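Local coordinates for hypothetical protein (Pyrococcus furiosus, PDB 2FZF) that is of unknown function but belongs to the rubrerythrin family of the ferritin clan, whose members are typically di-iron four-helix-bundle proteins, at residues M16-K30 / F77-I89. Sequence-based numbering, arbitrary orientation.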
loop_
_atom_site.group_PDB
_atom_site.type_symbol
_atom_site.label_atom_id
_atom_site.label_comp_id
_atom_site.label_asym_id
_atom_site.label_seq_id
_atom_site.Cartn_x
_atom_site.Cartn_y
_atom_site.Cartn_z
ATOM N N MET A 16 17.444 18.727 -3.161
ATOM C CA MET A 16 16.190 19.196 -3.725
ATOM C C MET A 16 16.233 20.715 -3.631
ATOM O O MET A 16 15.577 21.417 -4.402
ATOM C CB MET A 16 14.991 18.666 -2.926
ATOM C CG MET A 16 14.301 17.423 -3.502
ATOM S SD MET A 16 12.880 16.870 -2.495
ATOM C CE MET A 16 11.654 18.103 -2.879
ATOM N N ALA A 17 17.024 21.229 -2.694
ATOM C CA ALA A 17 17.113 22.672 -2.517
ATOM C C ALA A 17 17.756 23.387 -3.699
ATOM O O ALA A 17 17.672 24.610 -3.806
ATOM C CB ALA A 17 17.857 23.003 -1.233
ATOM N N ASP A 18 18.386 22.631 -4.591
ATOM C CA ASP A 18 19.020 23.225 -5.765
ATOM C C ASP A 18 18.011 23.644 -6.820
ATOM O O ASP A 18 18.398 24.192 -7.854
ATOM C CB ASP A 18 20.015 22.247 -6.402
ATOM C CG ASP A 18 21.382 22.283 -5.733
ATOM O OD1 ASP A 18 21.984 23.376 -5.690
ATOM O OD2 ASP A 18 21.858 21.227 -5.257
ATOM N N PHE A 19 16.726 23.380 -6.565
ATOM C CA PHE A 19 15.659 23.712 -7.519
ATOM C C PHE A 19 14.498 24.469 -6.898
ATOM O O PHE A 19 14.300 24.443 -5.685
ATOM C CB PHE A 19 15.103 22.445 -8.184
ATOM C CG PHE A 19 16.157 21.552 -8.769
ATOM C CD1 PHE A 19 16.916 20.726 -7.951
ATOM C CD2 PHE A 19 16.414 21.560 -10.137
ATOM C CE1 PHE A 19 17.920 19.924 -8.484
ATOM C CE2 PHE A 19 17.416 20.763 -10.687
ATOM C CZ PHE A 19 18.169 19.944 -9.861
ATOM N N SER A 20 13.732 25.140 -7.755
ATOM C CA SER A 20 12.571 25.923 -7.342
ATOM C C SER A 20 11.337 25.052 -7.157
ATOM O O SER A 20 11.356 23.855 -7.433
ATOM C CB SER A 20 12.266 26.993 -8.383
ATOM O OG SER A 20 12.184 26.419 -9.670
ATOM N N LEU A 21 10.251 25.658 -6.698
ATOM C CA LEU A 21 9.038 24.898 -6.483
ATOM C C LEU A 21 8.460 24.434 -7.815
ATOM O O LEU A 21 7.984 23.300 -7.931
ATOM C CB LEU A 21 8.024 25.730 -5.697
ATOM C CG LEU A 21 6.732 25.020 -5.255
ATOM C CD1 LEU A 21 5.718 25.091 -6.378
ATOM C CD2 LEU A 21 7.011 23.567 -4.855
ATOM N N GLU A 22 8.526 25.300 -8.824
ATOM C CA GLU A 22 8.009 24.962 -10.146
ATOM C C GLU A 22 8.881 23.906 -10.828
ATOM O O GLU A 22 8.376 22.999 -11.494
ATOM C CB GLU A 22 7.913 26.225 -11.010
ATOM C CG GLU A 22 9.003 27.244 -10.724
ATOM C CD GLU A 22 8.477 28.534 -10.114
ATOM O OE1 GLU A 22 7.800 29.304 -10.836
ATOM O OE2 GLU A 22 8.735 28.779 -8.912
ATOM N N GLU A 23 10.192 24.021 -10.650
ATOM C CA GLU A 23 11.129 23.073 -11.239
ATOM C C GLU A 23 10.884 21.711 -10.630
ATOM O O GLU A 23 10.865 20.689 -11.323
ATOM C CB GLU A 23 12.566 23.506 -10.965
ATOM C CG GLU A 23 13.113 24.472 -11.998
ATOM C CD GLU A 23 14.564 24.841 -11.747
ATOM O OE1 GLU A 23 15.250 25.205 -12.724
ATOM O OE2 GLU A 23 15.008 24.772 -10.579
ATOM N N LEU A 24 10.700 21.709 -9.318
ATOM C CA LEU A 24 10.434 20.479 -8.611
ATOM C C LEU A 24 9.105 19.922 -9.114
ATOM O O LEU A 24 9.039 18.775 -9.552
ATOM C CB LEU A 24 10.404 20.727 -7.096
ATOM C CG LEU A 24 11.766 21.065 -6.462
ATOM C CD1 LEU A 24 11.606 21.263 -4.963
ATOM C CD2 LEU A 24 12.762 19.949 -6.744
ATOM N N LEU A 25 8.048 20.726 -9.082
ATOM C CA LEU A 25 6.773 20.227 -9.571
ATOM C C LEU A 25 6.929 19.657 -10.980
ATOM O O LEU A 25 6.292 18.661 -11.312
ATOM C CB LEU A 25 5.705 21.318 -9.561
ATOM C CG LEU A 25 5.159 21.696 -8.180
ATOM C CD1 LEU A 25 4.289 22.901 -8.341
ATOM C CD2 LEU A 25 4.382 20.564 -7.561
ATOM N N GLY A 26 7.775 20.265 -11.805
ATOM C CA GLY A 26 7.972 19.730 -13.140
ATOM C C GLY A 26 8.593 18.336 -13.062
ATOM O O GLY A 26 8.240 17.428 -13.815
ATOM N N MET A 27 9.537 18.182 -12.138
ATOM C CA MET A 27 10.219 16.918 -11.905
ATOM C C MET A 27 9.197 15.866 -11.512
ATOM O O MET A 27 9.205 14.755 -12.046
ATOM C CB MET A 27 11.252 17.074 -10.782
ATOM C CG MET A 27 12.533 17.779 -11.209
ATOM S SD MET A 27 13.876 17.775 -9.961
ATOM C CE MET A 27 13.780 16.084 -9.398
ATOM N N ALA A 28 8.326 16.237 -10.572
ATOM C CA ALA A 28 7.260 15.361 -10.069
ATOM C C ALA A 28 6.409 14.844 -11.218
ATOM O O ALA A 28 6.223 13.643 -11.371
ATOM C CB ALA A 28 6.392 16.119 -9.088
ATOM N N ILE A 29 5.901 15.772 -12.022
ATOM C CA ILE A 29 5.093 15.418 -13.170
ATOM C C ILE A 29 5.872 14.441 -14.049
ATOM O O ILE A 29 5.352 13.396 -14.446
ATOM C CB ILE A 29 4.746 16.654 -14.016
ATOM C CG1 ILE A 29 3.962 17.670 -13.174
ATOM C CG2 ILE A 29 3.954 16.232 -15.235
ATOM C CD1 ILE A 29 3.628 18.955 -13.907
ATOM N N LYS A 30 7.123 14.787 -14.336
ATOM C CA LYS A 30 7.974 13.967 -15.175
ATOM C C LYS A 30 8.109 12.579 -14.596
ATOM O O LYS A 30 8.050 11.585 -15.317
ATOM C CB LYS A 30 9.361 14.611 -15.307
ATOM C CG LYS A 30 10.227 14.084 -16.445
ATOM C CD LYS A 30 11.412 15.022 -16.726
ATOM C CE LYS A 30 12.202 14.608 -17.999
ATOM N NZ LYS A 30 13.217 15.639 -18.437
ATOM N N PHE A 77 0.813 28.499 -10.507
ATOM C CA PHE A 77 1.484 29.178 -11.619
ATOM C C PHE A 77 0.545 29.368 -12.808
ATOM O O PHE A 77 0.843 28.939 -13.924
ATOM C CB PHE A 77 2.714 28.381 -12.049
ATOM C CG PHE A 77 3.634 28.054 -10.911
ATOM C CD1 PHE A 77 4.421 29.049 -10.329
ATOM C CD2 PHE A 77 3.677 26.767 -10.383
ATOM C CE1 PHE A 77 5.233 28.777 -9.234
ATOM C CE2 PHE A 77 4.483 26.482 -9.288
ATOM C CZ PHE A 77 5.268 27.495 -8.710
ATOM N N PRO A 78 -0.587 30.062 -12.589
ATOM C CA PRO A 78 -1.566 30.296 -13.658
ATOM C C PRO A 78 -1.018 30.948 -14.910
ATOM O O PRO A 78 -0.393 31.998 -14.844
ATOM C CB PRO A 78 -2.634 31.143 -12.968
ATOM C CG PRO A 78 -1.862 31.900 -11.958
ATOM C CD PRO A 78 -0.922 30.865 -11.397
ATOM N N GLY A 79 -1.246 30.299 -16.048
ATOM C CA GLY A 79 -0.785 30.831 -17.316
ATOM C C GLY A 79 0.573 30.334 -17.768
ATOM O O GLY A 79 0.831 30.281 -18.969
ATOM N N LYS A 80 1.437 29.966 -16.823
ATOM C CA LYS A 80 2.784 29.490 -17.147
ATOM C C LYS A 80 2.854 28.000 -17.452
ATOM O O LYS A 80 2.382 27.172 -16.674
ATOM C CB LYS A 80 3.762 29.828 -16.007
ATOM C CG LYS A 80 4.787 30.890 -16.383
ATOM C CD LYS A 80 5.679 30.389 -17.534
ATOM C CE LYS A 80 6.033 31.493 -18.556
ATOM N NZ LYS A 80 4.873 31.938 -19.406
ATOM N N GLU A 81 3.454 27.667 -18.589
ATOM C CA GLU A 81 3.583 26.275 -18.999
ATOM C C GLU A 81 4.573 25.536 -18.133
ATOM O O GLU A 81 5.534 26.119 -17.630
ATOM C CB GLU A 81 4.021 26.187 -20.459
ATOM C CG GLU A 81 2.961 26.671 -21.419
ATOM C CD GLU A 81 1.689 25.840 -21.345
ATOM O OE1 GLU A 81 1.678 24.706 -21.885
ATOM O OE2 GLU A 81 0.712 26.315 -20.729
ATOM N N VAL A 82 4.340 24.240 -17.973
ATOM C CA VAL A 82 5.215 23.413 -17.159
ATOM C C VAL A 82 6.608 23.349 -17.763
ATOM O O VAL A 82 6.773 23.257 -18.979
ATOM C CB VAL A 82 4.663 21.973 -17.028
ATOM C CG1 VAL A 82 5.587 21.139 -16.144
ATOM C CG2 VAL A 82 3.256 22.007 -16.454
ATOM N N VAL A 83 7.611 23.407 -16.900
ATOM C CA VAL A 83 8.995 23.328 -17.340
ATOM C C VAL A 83 9.684 22.117 -16.697
ATOM O O VAL A 83 9.649 21.944 -15.481
ATOM C CB VAL A 83 9.770 24.622 -16.973
ATOM C CG1 VAL A 83 9.517 25.002 -15.505
ATOM C CG2 VAL A 83 11.262 24.413 -17.229
ATOM N N PHE A 84 10.302 21.276 -17.516
ATOM C CA PHE A 84 10.984 20.102 -16.993
ATOM C C PHE A 84 12.502 20.264 -16.976
ATOM O O PHE A 84 13.142 20.392 -18.030
ATOM C CB PHE A 84 10.622 18.855 -17.814
ATOM C CG PHE A 84 9.149 18.575 -17.868
ATOM C CD1 PHE A 84 8.399 18.955 -18.973
ATOM C CD2 PHE A 84 8.498 17.992 -16.778
ATOM C CE1 PHE A 84 7.028 18.758 -18.996
ATOM C CE2 PHE A 84 7.127 17.792 -16.792
ATOM C CZ PHE A 84 6.387 18.177 -17.899
ATOM N N PRO A 85 13.100 20.279 -15.775
ATOM C CA PRO A 85 14.553 20.418 -15.677
ATOM C C PRO A 85 15.249 19.140 -16.171
ATOM O O PRO A 85 14.666 18.058 -16.124
ATOM C CB PRO A 85 14.771 20.684 -14.184
ATOM C CG PRO A 85 13.618 19.994 -13.538
ATOM C CD PRO A 85 12.471 20.331 -14.444
ATOM N N LYS A 86 16.484 19.266 -16.650
ATOM C CA LYS A 86 17.224 18.106 -17.140
ATOM C C LYS A 86 17.517 17.141 -15.996
ATOM O O LYS A 86 17.429 15.928 -16.152
ATOM C CB LYS A 86 18.550 18.543 -17.787
ATOM C CG LYS A 86 18.409 19.358 -19.077
ATOM C CD LYS A 86 18.878 20.804 -18.911
ATOM C CE LYS A 86 20.388 20.892 -18.684
ATOM N NZ LYS A 86 20.881 22.299 -18.504
ATOM N N GLU A 87 17.862 17.688 -14.839
ATOM C CA GLU A 87 18.179 16.851 -13.702
ATOM C C GLU A 87 16.917 16.221 -13.107
ATOM O O GLU A 87 15.787 16.620 -13.415
ATOM C CB GLU A 87 18.937 17.664 -12.638
ATOM C CG GLU A 87 20.264 18.338 -13.110
ATOM C CD GLU A 87 21.384 17.360 -13.532
ATOM O OE1 GLU A 87 21.647 16.360 -12.818
ATOM O OE2 GLU A 87 22.022 17.614 -14.582
ATOM N N HIS A 88 17.114 15.213 -12.269
ATOM C CA HIS A 88 15.990 14.547 -11.641
ATOM C C HIS A 88 16.416 13.799 -10.382
ATOM O O HIS A 88 17.496 13.203 -10.326
ATOM C CB HIS A 88 15.316 13.603 -12.642
ATOM C CG HIS A 88 16.114 12.378 -12.977
ATOM N ND1 HIS A 88 16.387 11.391 -12.056
ATOM C CD2 HIS A 88 16.636 11.952 -14.152
ATOM C CE1 HIS A 88 17.038 10.406 -12.648
ATOM N NE2 HIS A 88 17.202 10.720 -13.919
ATOM N N ILE A 89 15.562 13.850 -9.368
ATOM C CA ILE A 89 15.830 13.181 -8.103
ATOM C C ILE A 89 15.370 11.733 -8.148
ATOM O O ILE A 89 14.310 11.423 -8.695
ATOM C CB ILE A 89 15.092 13.868 -6.931
ATOM C CG1 ILE A 89 15.587 15.306 -6.758
ATOM C CG2 ILE A 89 15.299 13.078 -5.657
ATOM C CD1 ILE A 89 17.057 15.418 -6.420
#
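With CG of Phe77 set anti to its own carbonyl carbon (chi1 -52°) and CG of Glu22 wedged between backbone N and carbonyl carbon (chi1 34°), one face of the ring is turned to the Glu22 stem: Glu22 CB lies over it, 4.0 Å from the centroid of the Phe77 ring, in a CH-pi contact. Leu21 CD1 and Leu25 CD1 meet the ring's edge close to its plane, the latter 3.7 Å from Phe77 CE2, and Tyr73 of helix 63-76 meets the same ring. Replacing Phe77 by alanine is likely to take away the face under Glu22 CB and the edge contacts of Leu21 and Leu25, opening a gap beside Tyr73. Farther along, Ile29 CD1 and Val82 CG1 reach each other tip to tip at 3.7 Å, and Gly26 CA lies 3.6 Å from Val83 O, where a side-chain CB would clash. Ile29 CB touches the edge of the Phe84 ring, while Lys30, extended beyond CG, passes obliquely by that ring and Phe84 CB. Pro85 CG packs across Met27 CG. Ser20 and Glu23 start helix 21-44 with a capping box, and residues 77-89 lay Phe77, Val82, Phe84 and Pro85 along its first three turns, as part of the long connection between helices of a ferritin-like bundle.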